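Local coordinates for protein Tas1 (Pseudomonas aeruginosa, PDB 6OX6) that synthesizes (p)ppApp by pyrophosphorylating adenosine nucleotides, acting as a type VI secretion toxin that depletes ADP and ATP in competitor cells, at residues A258-I263 against V278-I283; D268-K273 against A324-R329; E287-K292 against K305-N310; T311-G316 against E368-K373. All coordinates share one frame; numbering follows the deposited sequence.

Contact 1: A258-I263 against V278-I283; sequences AAKAEI and VAKAPI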
loop_
_atom_site.group_PDB
_atom_site.type_symbol
_atom_site.label_atom_id
_atom_site.label_comp_id
_atom_site.label_asym_id
_atom_site.label_seq_id
_atom_site.Cartn_x
_atom_site.Cartn_y
_atom_site.Cartn_z
ATOM N N ALA A 258 -8.051 20.298 2.239
ATOM C CA ALA A 258 -8.683 20.186 3.549
ATOM C C ALA A 258 -8.452 18.807 4.163
ATOM O O ALA A 258 -8.310 18.681 5.386
ATOM C CB ALA A 258 -10.180 20.464 3.445
ATOM N N ALA A 259 -8.443 17.753 3.341
ATOM C CA ALA A 259 -8.138 16.437 3.899
ATOM C C ALA A 259 -6.700 16.393 4.398
ATOM O O ALA A 259 -6.423 15.851 5.478
ATOM C CB ALA A 259 -8.401 15.349 2.865
ATOM N N LYS A 260 -5.787 17.042 3.666
ATOM C CA LYS A 260 -4.393 17.088 4.093
ATOM C C LYS A 260 -4.269 17.734 5.464
ATOM O O LYS A 260 -3.694 17.151 6.392
ATOM C CB LYS A 260 -3.552 17.837 3.061
ATOM C CG LYS A 260 -2.068 17.858 3.389
ATOM C CD LYS A 260 -1.382 19.040 2.746
ATOM C CE LYS A 260 0.127 18.914 2.815
ATOM N NZ LYS A 260 0.656 18.620 4.183
ATOM N N ALA A 261 -4.843 18.935 5.622
ATOM C CA ALA A 261 -4.797 19.613 6.910
ATOM C C ALA A 261 -5.335 18.714 8.008
ATOM O O ALA A 261 -4.750 18.620 9.092
ATOM C CB ALA A 261 -5.597 20.922 6.852
ATOM N N GLU A 262 -6.436 18.018 7.731
ATOM C CA GLU A 262 -7.027 17.153 8.740
ATOM C C GLU A 262 -6.102 15.991 9.103
ATOM O O GLU A 262 -5.833 15.751 10.285
ATOM C CB GLU A 262 -8.378 16.652 8.241
ATOM C CG GLU A 262 -9.211 15.986 9.298
ATOM C CD GLU A 262 -10.652 15.812 8.856
ATOM O OE1 GLU A 262 -11.084 16.519 7.911
ATOM O OE2 GLU A 262 -11.338 14.953 9.444
ATOM N N ILE A 263 -5.605 15.246 8.106
ATOM C CA ILE A 263 -4.764 14.110 8.476
ATOM C C ILE A 263 -3.422 14.588 9.032
ATOM O O ILE A 263 -2.838 13.930 9.909
ATOM C CB ILE A 263 -4.573 13.112 7.309
ATOM C CG1 ILE A 263 -3.948 13.771 6.067
ATOM C CG2 ILE A 263 -5.906 12.383 6.978
ATOM C CD1 ILE A 263 -3.525 12.720 5.009
ATOM N N VAL A 278 6.575 13.504 11.801
ATOM C CA VAL A 278 5.575 13.343 10.753
ATOM C C VAL A 278 6.287 13.894 9.526
ATOM O O VAL A 278 6.774 15.025 9.531
ATOM C CB VAL A 278 4.230 13.978 11.155
ATOM C CG1 VAL A 278 3.281 14.007 9.968
ATOM C CG2 VAL A 278 3.614 13.220 12.322
ATOM N N ALA A 279 6.345 13.086 8.473
ATOM C CA ALA A 279 6.789 13.531 7.162
ATOM C C ALA A 279 5.524 13.875 6.390
ATOM O O ALA A 279 4.805 12.987 5.921
ATOM C CB ALA A 279 7.633 12.468 6.457
ATOM N N LYS A 280 5.229 15.170 6.308
ATOM C CA LYS A 280 4.105 15.648 5.524
ATOM C C LYS A 280 4.511 15.737 4.062
ATOM O O LYS A 280 5.687 15.882 3.737
ATOM C CB LYS A 280 3.639 17.016 6.025
ATOM C CG LYS A 280 3.221 17.070 7.490
ATOM C CD LYS A 280 2.723 18.483 7.821
ATOM C CE LYS A 280 2.318 18.651 9.279
ATOM N NZ LYS A 280 3.323 18.026 10.178
ATOM N N ALA A 281 3.531 15.657 3.181
ATOM C CA ALA A 281 3.769 15.648 1.747
ATOM C C ALA A 281 2.716 16.522 1.088
ATOM O O ALA A 281 1.638 16.723 1.650
ATOM C CB ALA A 281 3.695 14.222 1.181
ATOM N N PRO A 282 2.991 17.046 -0.107
ATOM C CA PRO A 282 1.960 17.806 -0.823
ATOM C C PRO A 282 0.893 16.873 -1.387
ATOM O O PRO A 282 1.021 15.644 -1.388
ATOM C CB PRO A 282 2.739 18.502 -1.942
ATOM C CG PRO A 282 3.892 17.572 -2.208
ATOM C CD PRO A 282 4.257 16.989 -0.864
ATOM N N ILE A 283 -0.176 17.497 -1.879
ATOM C CA ILE A 283 -1.269 16.780 -2.522
ATOM C C ILE A 283 -0.738 16.044 -3.746
ATOM O O ILE A 283 0.167 16.529 -4.432
ATOM C CB ILE A 283 -2.380 17.791 -2.870
ATOM C CG1 ILE A 283 -3.401 17.871 -1.741
ATOM C CG2 ILE A 283 -3.069 17.486 -4.181
ATOM C CD1 ILE A 283 -2.853 18.469 -0.468
#

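Contact 2: D268-K273 against A324-R329; sequences DGLAAK and AELANR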
loop_
_atom_site.group_PDB
_atom_site.type_symbol
_atom_site.label_atom_id
_atom_site.label_comp_id
_atom_site.label_asym_id
_atom_site.label_seq_id
_atom_site.Cartn_x
_atom_site.Cartn_y
_atom_site.Cartn_z
ATOM N N ASP A 268 0.413 14.829 13.448
ATOM C CA ASP A 268 1.420 15.444 14.313
ATOM C C ASP A 268 1.036 15.363 15.782
ATOM O O ASP A 268 1.925 15.245 16.637
ATOM C CB ASP A 268 1.727 16.878 13.916
ATOM C CG ASP A 268 3.205 17.207 14.124
ATOM O OD1 ASP A 268 3.555 18.405 14.193
ATOM O OD2 ASP A 268 4.023 16.252 14.235
ATOM N N GLY A 269 -0.260 15.361 16.090
ATOM C CA GLY A 269 -0.701 14.985 17.417
ATOM C C GLY A 269 -0.091 13.666 17.840
ATOM O O GLY A 269 0.698 13.609 18.790
ATOM N N LEU A 270 -0.421 12.594 17.117
ATOM C CA LEU A 270 0.061 11.279 17.517
ATOM C C LEU A 270 1.575 11.182 17.443
ATOM O O LEU A 270 2.186 10.473 18.255
ATOM C CB LEU A 270 -0.564 10.197 16.657
ATOM C CG LEU A 270 -2.077 10.203 16.697
ATOM C CD1 LEU A 270 -2.620 9.629 15.409
ATOM C CD2 LEU A 270 -2.489 9.379 17.878
ATOM N N ALA A 271 2.204 11.854 16.473
ATOM C CA ALA A 271 3.661 11.767 16.389
ATOM C C ALA A 271 4.310 12.418 17.600
ATOM O O ALA A 271 5.161 11.816 18.265
ATOM C CB ALA A 271 4.170 12.410 15.103
ATOM N N ALA A 272 3.896 13.645 17.920
ATOM C CA ALA A 272 4.452 14.337 19.076
ATOM C C ALA A 272 4.068 13.685 20.403
ATOM O O ALA A 272 4.707 13.977 21.414
ATOM C CB ALA A 272 4.022 15.798 19.044
ATOM N N LYS A 273 3.075 12.792 20.413
ATOM C CA LYS A 273 2.703 12.055 21.621
ATOM C C LYS A 273 3.742 11.004 22.006
ATOM O O LYS A 273 4.032 10.820 23.195
ATOM C CB LYS A 273 1.347 11.380 21.410
ATOM C CG LYS A 273 0.182 12.019 22.137
ATOM C CD LYS A 273 -0.856 10.973 22.526
ATOM C CE LYS A 273 -0.318 10.048 23.624
ATOM N NZ LYS A 273 -1.235 8.931 24.010
ATOM N N ALA A 324 -3.026 1.457 16.914
ATOM C CA ALA A 324 -4.255 1.399 17.710
ATOM C C ALA A 324 -4.916 2.770 17.809
ATOM O O ALA A 324 -6.149 2.879 17.841
ATOM C CB ALA A 324 -3.944 0.868 19.104
ATOM N N GLU A 325 -4.090 3.811 17.833
ATOM C CA GLU A 325 -4.577 5.181 17.919
ATOM C C GLU A 325 -5.384 5.565 16.683
ATOM O O GLU A 325 -6.458 6.156 16.797
ATOM C CB GLU A 325 -3.409 6.152 18.106
ATOM C CG GLU A 325 -3.372 6.821 19.471
ATOM C CD GLU A 325 -2.375 6.172 20.412
ATOM O OE1 GLU A 325 -1.196 6.581 20.405
ATOM O OE2 GLU A 325 -2.772 5.252 21.157
ATOM N N LEU A 326 -4.869 5.227 15.504
ATOM C CA LEU A 326 -5.562 5.550 14.265
ATOM C C LEU A 326 -6.853 4.746 14.155
ATOM O O LEU A 326 -7.865 5.231 13.625
ATOM C CB LEU A 326 -4.630 5.272 13.067
ATOM C CG LEU A 326 -3.312 6.071 12.996
ATOM C CD1 LEU A 326 -2.318 5.452 12.007
ATOM C CD2 LEU A 326 -3.586 7.482 12.580
ATOM N N ALA A 327 -6.817 3.498 14.626
ATOM C CA ALA A 327 -8.010 2.666 14.635
ATOM C C ALA A 327 -9.086 3.304 15.496
ATOM O O ALA A 327 -10.243 3.418 15.078
ATOM C CB ALA A 327 -7.670 1.264 15.139
ATOM N N ASN A 328 -8.706 3.773 16.691
ATOM C CA ASN A 328 -9.682 4.393 17.578
ATOM C C ASN A 328 -10.298 5.652 16.984
ATOM O O ASN A 328 -11.356 6.087 17.443
ATOM C CB ASN A 328 -9.038 4.696 18.926
ATOM C CG ASN A 328 -8.819 3.446 19.724
ATOM O OD1 ASN A 328 -9.604 2.503 19.623
ATOM N ND2 ASN A 328 -7.728 3.396 20.469
ATOM N N ARG A 329 -9.680 6.247 15.967
ATOM C CA ARG A 329 -10.263 7.394 15.293
ATOM C C ARG A 329 -11.018 6.994 14.041
ATOM O O ARG A 329 -11.336 7.852 13.211
ATOM C CB ARG A 329 -9.176 8.413 14.981
ATOM C CG ARG A 329 -8.488 8.845 16.251
ATOM C CD ARG A 329 -7.538 9.955 15.971
ATOM N NE ARG A 329 -8.243 11.120 15.446
ATOM C CZ ARG A 329 -8.384 12.275 16.090
ATOM N NH1 ARG A 329 -7.873 12.439 17.305
ATOM N NH2 ARG A 329 -9.035 13.269 15.510
#

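Contact 3: E287-K292 against K305-N310; sequences ERAMQK and KDLARN. With ACT (acetate ion), chain D.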
loop_
_atom_site.group_PDB
_atom_site.type_symbol
_atom_site.label_atom_id
_atom_site.label_comp_id
_atom_site.label_asym_id
_atom_site.label_seq_id
_atom_site.Cartn_x
_atom_site.Cartn_y
_atom_site.Cartn_z
ATOM N N GLU A 287 -1.726 14.935 -12.770
ATOM C CA GLU A 287 -1.597 13.886 -13.781
ATOM C C GLU A 287 -1.489 12.516 -13.141
ATOM O O GLU A 287 -2.069 11.538 -13.632
ATOM C CB GLU A 287 -0.374 14.128 -14.671
ATOM C CG GLU A 287 -0.253 13.177 -15.882
ATOM C CD GLU A 287 -1.322 13.410 -16.968
ATOM O OE1 GLU A 287 -1.708 12.419 -17.641
ATOM O OE2 GLU A 287 -1.759 14.576 -17.160
ATOM N N ARG A 288 -0.722 12.415 -12.062
ATOM C CA ARG A 288 -0.532 11.110 -11.447
ATOM C C ARG A 288 -1.811 10.661 -10.759
ATOM O O ARG A 288 -2.188 9.487 -10.845
ATOM C CB ARG A 288 0.640 11.170 -10.472
ATOM C CG ARG A 288 2.000 11.239 -11.193
ATOM C CD ARG A 288 3.139 11.444 -10.214
ATOM N NE ARG A 288 3.136 10.409 -9.186
ATOM C CZ ARG A 288 3.869 9.302 -9.213
ATOM N NH1 ARG A 288 4.699 9.068 -10.219
ATOM N NH2 ARG A 288 3.767 8.430 -8.221
ATOM N N ALA A 289 -2.498 11.597 -10.102
ATOM C CA ALA A 289 -3.778 11.295 -9.481
ATOM C C ALA A 289 -4.750 10.757 -10.517
ATOM O O ALA A 289 -5.400 9.734 -10.298
ATOM C CB ALA A 289 -4.338 12.546 -8.810
HETATM N N MSE A 290 -4.826 11.413 -11.673
HETATM C CA MSE A 290 -5.711 10.954 -12.726
HETATM C C MSE A 290 -5.336 9.613 -13.303
HETATM O O MSE A 290 -6.217 8.782 -13.536
HETATM C CB MSE A 290 -5.812 11.986 -13.870
HETATM C CG MSE A 290 -6.606 13.227 -13.500
HETATM SE SE MSE A 290 -6.267 14.738 -14.650
HETATM C CE MSE A 290 -6.564 13.879 -16.360
ATOM N N GLN A 291 -4.041 9.389 -13.497
ATOM C CA GLN A 291 -3.554 8.123 -14.027
ATOM C C GLN A 291 -3.859 6.994 -13.047
ATOM O O GLN A 291 -4.237 5.895 -13.453
ATOM C CB GLN A 291 -2.051 8.195 -14.298
ATOM C CG GLN A 291 -1.692 8.809 -15.641
ATOM C CD GLN A 291 -2.406 8.139 -16.798
ATOM O OE1 GLN A 291 -3.599 7.842 -16.717
ATOM N NE2 GLN A 291 -1.679 7.896 -17.882
ATOM N N LYS A 292 -3.693 7.269 -11.756
ATOM C CA LYS A 292 -3.964 6.264 -10.723
ATOM C C LYS A 292 -5.460 5.975 -10.604
ATOM O O LYS A 292 -5.870 4.813 -10.458
ATOM C CB LYS A 292 -3.390 6.730 -9.387
ATOM C CG LYS A 292 -3.560 5.742 -8.255
ATOM C CD LYS A 292 -2.724 6.159 -7.061
ATOM C CE LYS A 292 -2.619 5.044 -6.028
ATOM N NZ LYS A 292 -1.694 5.442 -4.931
ATOM N N LYS A 305 -7.356 6.957 -2.433
ATOM C CA LYS A 305 -7.251 7.158 -0.996
ATOM C C LYS A 305 -5.992 7.901 -0.559
ATOM O O LYS A 305 -5.849 8.191 0.639
ATOM C CB LYS A 305 -7.337 5.800 -0.285
ATOM C CG LYS A 305 -8.552 4.980 -0.750
ATOM C CD LYS A 305 -8.692 3.647 -0.009
ATOM C CE LYS A 305 -9.929 2.861 -0.481
ATOM N NZ LYS A 305 -9.865 2.507 -1.949
ATOM N N ASP A 306 -5.088 8.239 -1.477
ATOM C CA ASP A 306 -3.821 8.851 -1.093
ATOM C C ASP A 306 -3.612 10.196 -1.771
ATOM O O ASP A 306 -2.475 10.631 -1.957
ATOM C CB ASP A 306 -2.647 7.916 -1.385
ATOM C CG ASP A 306 -2.398 7.720 -2.887
ATOM O OD1 ASP A 306 -3.353 7.886 -3.695
ATOM O OD2 ASP A 306 -1.242 7.370 -3.255
ATOM N N LEU A 307 -4.697 10.878 -2.138
ATOM C CA LEU A 307 -4.553 12.263 -2.576
ATOM C C LEU A 307 -3.846 13.090 -1.506
ATOM O O LEU A 307 -2.894 13.827 -1.794
ATOM C CB LEU A 307 -5.927 12.844 -2.928
ATOM C CG LEU A 307 -6.478 12.300 -4.251
ATOM C CD1 LEU A 307 -7.872 12.842 -4.499
ATOM C CD2 LEU A 307 -5.538 12.656 -5.415
ATOM N N ALA A 308 -4.281 12.952 -0.264
ATOM C CA ALA A 308 -3.592 13.485 0.899
ATOM C C ALA A 308 -2.932 12.328 1.627
ATOM O O ALA A 308 -3.545 11.263 1.809
ATOM C CB ALA A 308 -4.573 14.206 1.834
ATOM N N ARG A 309 -1.689 12.529 2.055
ATOM C CA ARG A 309 -1.007 11.429 2.717
ATOM C C ARG A 309 0.119 11.963 3.579
ATOM O O ARG A 309 0.659 13.037 3.317
ATOM C CB ARG A 309 -0.476 10.427 1.691
ATOM C CG ARG A 309 0.558 10.992 0.755
ATOM C CD ARG A 309 1.258 9.853 0.034
ATOM N NE ARG A 309 2.404 10.340 -0.719
ATOM C CZ ARG A 309 3.598 10.581 -0.182
ATOM N NH1 ARG A 309 3.813 10.349 1.114
ATOM N NH2 ARG A 309 4.577 11.049 -0.944
ATOM N N ASN A 310 0.481 11.199 4.607
ATOM C CA ASN A 310 1.711 11.486 5.328
ATOM C C ASN A 310 2.226 10.202 5.963
ATOM O O ASN A 310 1.642 9.126 5.816
ATOM C CB ASN A 310 1.529 12.603 6.364
ATOM C CG ASN A 310 0.419 12.324 7.336
ATOM O OD1 ASN A 310 0.390 11.268 7.977
ATOM N ND2 ASN A 310 -0.467 13.307 7.521
HETATM C C ACT D . 3.037 10.864 -5.706
HETATM O O ACT D . 2.481 10.065 -6.515
HETATM O OXT ACT D . 3.489 10.616 -4.564
HETATM C CH3 ACT D . 3.174 12.364 -6.206
#

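Contact 4: T311-G316 against E368-K373; sequences TIIVEG and EMIYAK. With ACT (acetate ion), chain I.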
loop_
_atom_site.group_PDB
_atom_site.type_symbol
_atom_site.label_atom_id
_atom_site.label_comp_id
_atom_site.label_asym_id
_atom_site.label_seq_id
_atom_site.Cartn_x
_atom_site.Cartn_y
_atom_site.Cartn_z
ATOM N N THR A 311 3.358 10.315 6.628
ATOM C CA THR A 311 4.014 9.195 7.277
ATOM C C THR A 311 4.333 9.589 8.710
ATOM O O THR A 311 4.855 10.684 8.957
ATOM C CB THR A 311 5.328 8.791 6.544
ATOM O OG1 THR A 311 5.066 8.540 5.155
ATOM C CG2 THR A 311 5.928 7.538 7.152
ATOM N N ILE A 312 4.043 8.693 9.647
ATOM C CA ILE A 312 4.448 8.870 11.031
ATOM C C ILE A 312 5.633 7.954 11.305
ATOM O O ILE A 312 5.563 6.736 11.097
ATOM C CB ILE A 312 3.290 8.594 11.993
ATOM C CG1 ILE A 312 2.127 9.550 11.705
ATOM C CG2 ILE A 312 3.768 8.702 13.415
ATOM C CD1 ILE A 312 0.868 9.266 12.522
ATOM N N ILE A 313 6.737 8.537 11.740
ATOM C CA ILE A 313 7.946 7.774 12.038
ATOM C C ILE A 313 8.101 7.777 13.545
ATOM O O ILE A 313 8.230 8.844 14.156
ATOM C CB ILE A 313 9.189 8.360 11.342
ATOM C CG1 ILE A 313 9.005 8.364 9.821
ATOM C CG2 ILE A 313 10.467 7.606 11.731
ATOM C CD1 ILE A 313 8.557 9.712 9.281
ATOM N N VAL A 314 8.050 6.590 14.152
ATOM C CA VAL A 314 8.242 6.441 15.589
ATOM C C VAL A 314 9.133 5.230 15.803
ATOM O O VAL A 314 9.348 4.427 14.896
ATOM C CB VAL A 314 6.905 6.290 16.351
ATOM C CG1 VAL A 314 6.152 7.632 16.400
ATOM C CG2 VAL A 314 6.028 5.219 15.698
ATOM N N GLU A 315 9.658 5.100 17.017
ATOM C CA GLU A 315 10.494 3.948 17.321
ATOM C C GLU A 315 9.684 2.659 17.223
ATOM O O GLU A 315 8.447 2.664 17.267
ATOM C CB GLU A 315 11.119 4.096 18.703
ATOM C CG GLU A 315 12.037 5.290 18.778
ATOM C CD GLU A 315 13.257 5.154 17.853
ATOM O OE1 GLU A 315 13.666 4.007 17.530
ATOM O OE2 GLU A 315 13.805 6.201 17.444
ATOM N N GLY A 316 10.406 1.540 17.091
ATOM C CA GLY A 316 9.779 0.299 16.659
ATOM C C GLY A 316 8.633 -0.134 17.553
ATOM O O GLY A 316 7.542 -0.469 17.079
ATOM N N GLU A 368 14.211 2.089 11.214
ATOM C CA GLU A 368 14.962 0.974 10.648
ATOM C C GLU A 368 14.300 0.456 9.381
ATOM O O GLU A 368 14.976 0.164 8.385
ATOM C CB GLU A 368 15.103 -0.153 11.680
ATOM C CG GLU A 368 15.997 0.200 12.864
ATOM C CD GLU A 368 15.387 1.257 13.807
ATOM O OE1 GLU A 368 14.169 1.535 13.702
ATOM O OE2 GLU A 368 16.130 1.821 14.649
HETATM N N MSE A 369 12.977 0.336 9.411
HETATM C CA MSE A 369 12.229 -0.166 8.272
HETATM C C MSE A 369 12.294 0.772 7.101
HETATM O O MSE A 369 12.398 0.310 5.944
HETATM C CB MSE A 369 10.771 -0.359 8.677
HETATM C CG MSE A 369 10.596 -1.638 9.488
HETATM SE SE MSE A 369 11.490 -3.130 8.564
HETATM C CE MSE A 369 10.519 -3.016 6.854
ATOM N N ILE A 370 12.236 2.073 7.364
ATOM C CA ILE A 370 12.275 3.078 6.302
ATOM C C ILE A 370 13.663 3.142 5.679
ATOM O O ILE A 370 13.811 3.224 4.454
ATOM C CB ILE A 370 11.837 4.442 6.847
ATOM C CG1 ILE A 370 10.307 4.439 7.017
ATOM C CG2 ILE A 370 12.321 5.572 5.871
ATOM C CD1 ILE A 370 9.787 5.460 7.991
ATOM N N TYR A 371 14.699 3.121 6.513
ATOM C CA TYR A 371 16.059 2.980 6.018
ATOM C C TYR A 371 16.167 1.800 5.065
ATOM O O TYR A 371 16.744 1.901 3.976
ATOM C CB TYR A 371 17.013 2.793 7.200
ATOM C CG TYR A 371 18.442 2.622 6.800
ATOM C CD1 TYR A 371 19.073 1.387 6.887
ATOM C CD2 TYR A 371 19.171 3.700 6.331
ATOM C CE1 TYR A 371 20.407 1.238 6.515
ATOM C CE2 TYR A 371 20.484 3.569 5.950
ATOM C CZ TYR A 371 21.093 2.334 6.044
ATOM O OH TYR A 371 22.405 2.227 5.662
ATOM N N ALA A 372 15.586 0.674 5.462
ATOM C CA ALA A 372 15.716 -0.543 4.679
ATOM C C ALA A 372 14.997 -0.423 3.348
ATOM O O ALA A 372 15.530 -0.835 2.309
ATOM C CB ALA A 372 15.171 -1.722 5.478
ATOM N N LYS A 373 13.797 0.146 3.358
ATOM C CA LYS A 373 12.962 0.111 2.175
ATOM C C LYS A 373 13.302 1.211 1.174
ATOM O O LYS A 373 13.384 0.943 -0.028
ATOM C CB LYS A 373 11.493 0.219 2.575
ATOM C CG LYS A 373 10.573 0.416 1.381
ATOM C CD LYS A 373 9.136 0.633 1.859
ATOM C CE LYS A 373 8.238 1.040 0.707
ATOM N NZ LYS A 373 6.840 1.224 1.148
HETATM C C ACT I . 6.902 3.736 3.860
HETATM O O ACT I . 6.344 3.175 2.871
HETATM O OXT ACT I . 7.889 4.529 3.866
HETATM C CH3 ACT I . 6.265 3.394 5.271
#

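Contact 1: A258-I263 against V278-I283
K260 reaches from helix 256-273 to A281 and I283, making a small surface contact with the chain that runs on from the edge strand 277-280 of the mixed sheet. One long side chain does almost all the work on the helix side. Its CG stands anti to the backbone N (chi1 -177°), and an extended, slightly kinked chain carries the methylenes off the helix. Along the way they pass the end of I283, whose CD1 lies 3.7 Å from K260 CB and 3.6 Å from K260 CD, an apolar touch made by the aliphatic part of the lysine. Further out, K260 CE is modelled 2.9 Å from A281 O, unusually short for a carbon and an oxygen and therefore doubtful in its exact value. The last torsion (chi4 -51°) then bends the chain and leaves K260 NZ 3.3 Å from A281 O, at an angle too poor for a hydrogen bond. The ammonium has its strong partner in D264, one helical turn further on, with which it forms a salt bridge. K280 crosses K260 at about a right angle, K280 CB lying 3.9 Å from K260 NZ, while the two ammonium nitrogens stay 6.6 Å apart. The lysine thus serves two chemistries: its methylenes touch the CD1 methyl of I283, and its charge is paired with D264 in its own helix, the A281 carbonyl being near but not bonded.

Contact 2: D268-K273 against A324-R329
L270 and L326 supply the apolar part of this contact, which joins helix 256-273 to helix 319-328. L270 CD1 meets L326 CD2 at 3.7 Å, the two side chains crossing obliquely from their helices. Both leucines have CG anti to the carbonyl carbon and beside the backbone N (chi1 -57° in L270), which carries their branches toward each other. The other methyl of L270 lies against the aliphatic part of E325, the two side chains running past one another in opposite directions; the model is too tight here for the exact spacing to be trusted. The polar part is looser. K273 NZ stands 4.3 Å from E325 OE1, opposite charges near each other but beyond a salt bridge, and the position of that oxygen is less sure. The same oxygen has a weak hydrogen bond with H274, just past the end of helix 256-273, which is as unsure as the oxygen's place. In the backbone, the nearest pair of CA atoms, L270 and E325, is 7.7 Å apart, while the short helical axes approach to 11.4 Å at 149°, roughly antiparallel. L326 also packs on I362 and V364 of the sheet. Two neighbouring, roughly antiparallel helices laid against one face of a mixed sheet in this way belong to the layered packing of an alpha+beta domain, consistent with the fold of (p)ppGpp synthetases.

Contact 3: E287-K292 against K305-N310
D306 OD2 is gripped by two lysines, K292 on helix 286-296 and K284 just before that helix. K292 NZ donates to D306 OD2 at 2.6 Å in a salt bridge, arriving from above the carboxylate plane, about 44° out of it. The lysine extends fully from the helix, CG anti to the backbone N, to meet the aspartate coming the other way. D306 has its own CG between the backbone N and the carbonyl carbon (chi1 69°), which turns the carboxylate toward the helix. Beside it, A289 CB rests on L307 CD2 at 3.6 Å, in a small apolar patch that F249, Y253 and V252 of helix 249-253 complete. One turn before K292, the guanidinium of R288 holds an acetate ion, probably from the crystallisation liquor, by its edge and in plane: R288 NE and NH2 both donate to the one acetate O, at 2.8 and 2.7 Å, through bent bonds (138° at each hydrogen). R309 NH2 is 3.8 Å from the acetate OXT, near but not bonded. K305 pairs with E21 of the neighbouring Pa14_01140 chain, the immunity protein. Two ammoniums converging on OD2 hold the carboxylate between helix and strand, and the nearby arginines are consistent with a basic surface attracting small anions.

Contact 4: T311-G316 against E368-K373
I313 and I370 bring strand 308-313 and helix 367-373 together, their CA atoms 8.6 Å apart as the helix covers one face of the mixed sheet in this alpha+beta fold. T311 and I313 serve this face, whereas I312 between them points away and packs against A271 of helix 256-273 on the other face. The main touch is I313 CG1 on I370 CD1 at 3.5 Å, two isoleucine side chains crossing at about a right angle. In I370, CG1 is anti to the carbonyl carbon (chi1 -76°) and the chain then extends, which delivers CD1 to the strand; T311 CG2 touches the same methyl only at the limit of contact. L382 and L383 of helix 376-383 close around I370, and L383 also reaches I313. Further along, where the strand has given way to loop, E315 OE1 and E368 OE2 come within 4.4 Å, like charges that would probably repel mildly. One turn along the helix from I370, K373 runs fully extended beside an acetate ion, probably from the crystallisation liquor. K373 NZ donates a hydrogen bond of 2.6 Å to the acetate O, and the acetate OXT lies 4.0 Å from I370 CG1.

Overall arrangement
Strand 308-313 ties the set together: contact 3 uses its start and contact 4 its end, their centres about 22 Å apart on opposite sides of the chain's centre. Contact 1 sits on the neighbouring edge strand 277-280, about 12 Å between centres from contact 3, and is joined to contact 4 by a probable backbone hydrogen bond from A279 N to T311 O. Helix 256-273 is shared by contacts 1 and 2, whose centres lie about 14 Å apart. Along the chain, contacts 1, 3 and 4 close in series, while contact 2 crosses 1 and 4. Contacts 2 and 4 concern helices on the sheet's two faces; contacts 1 and 3 tie helices to chain beside its strands.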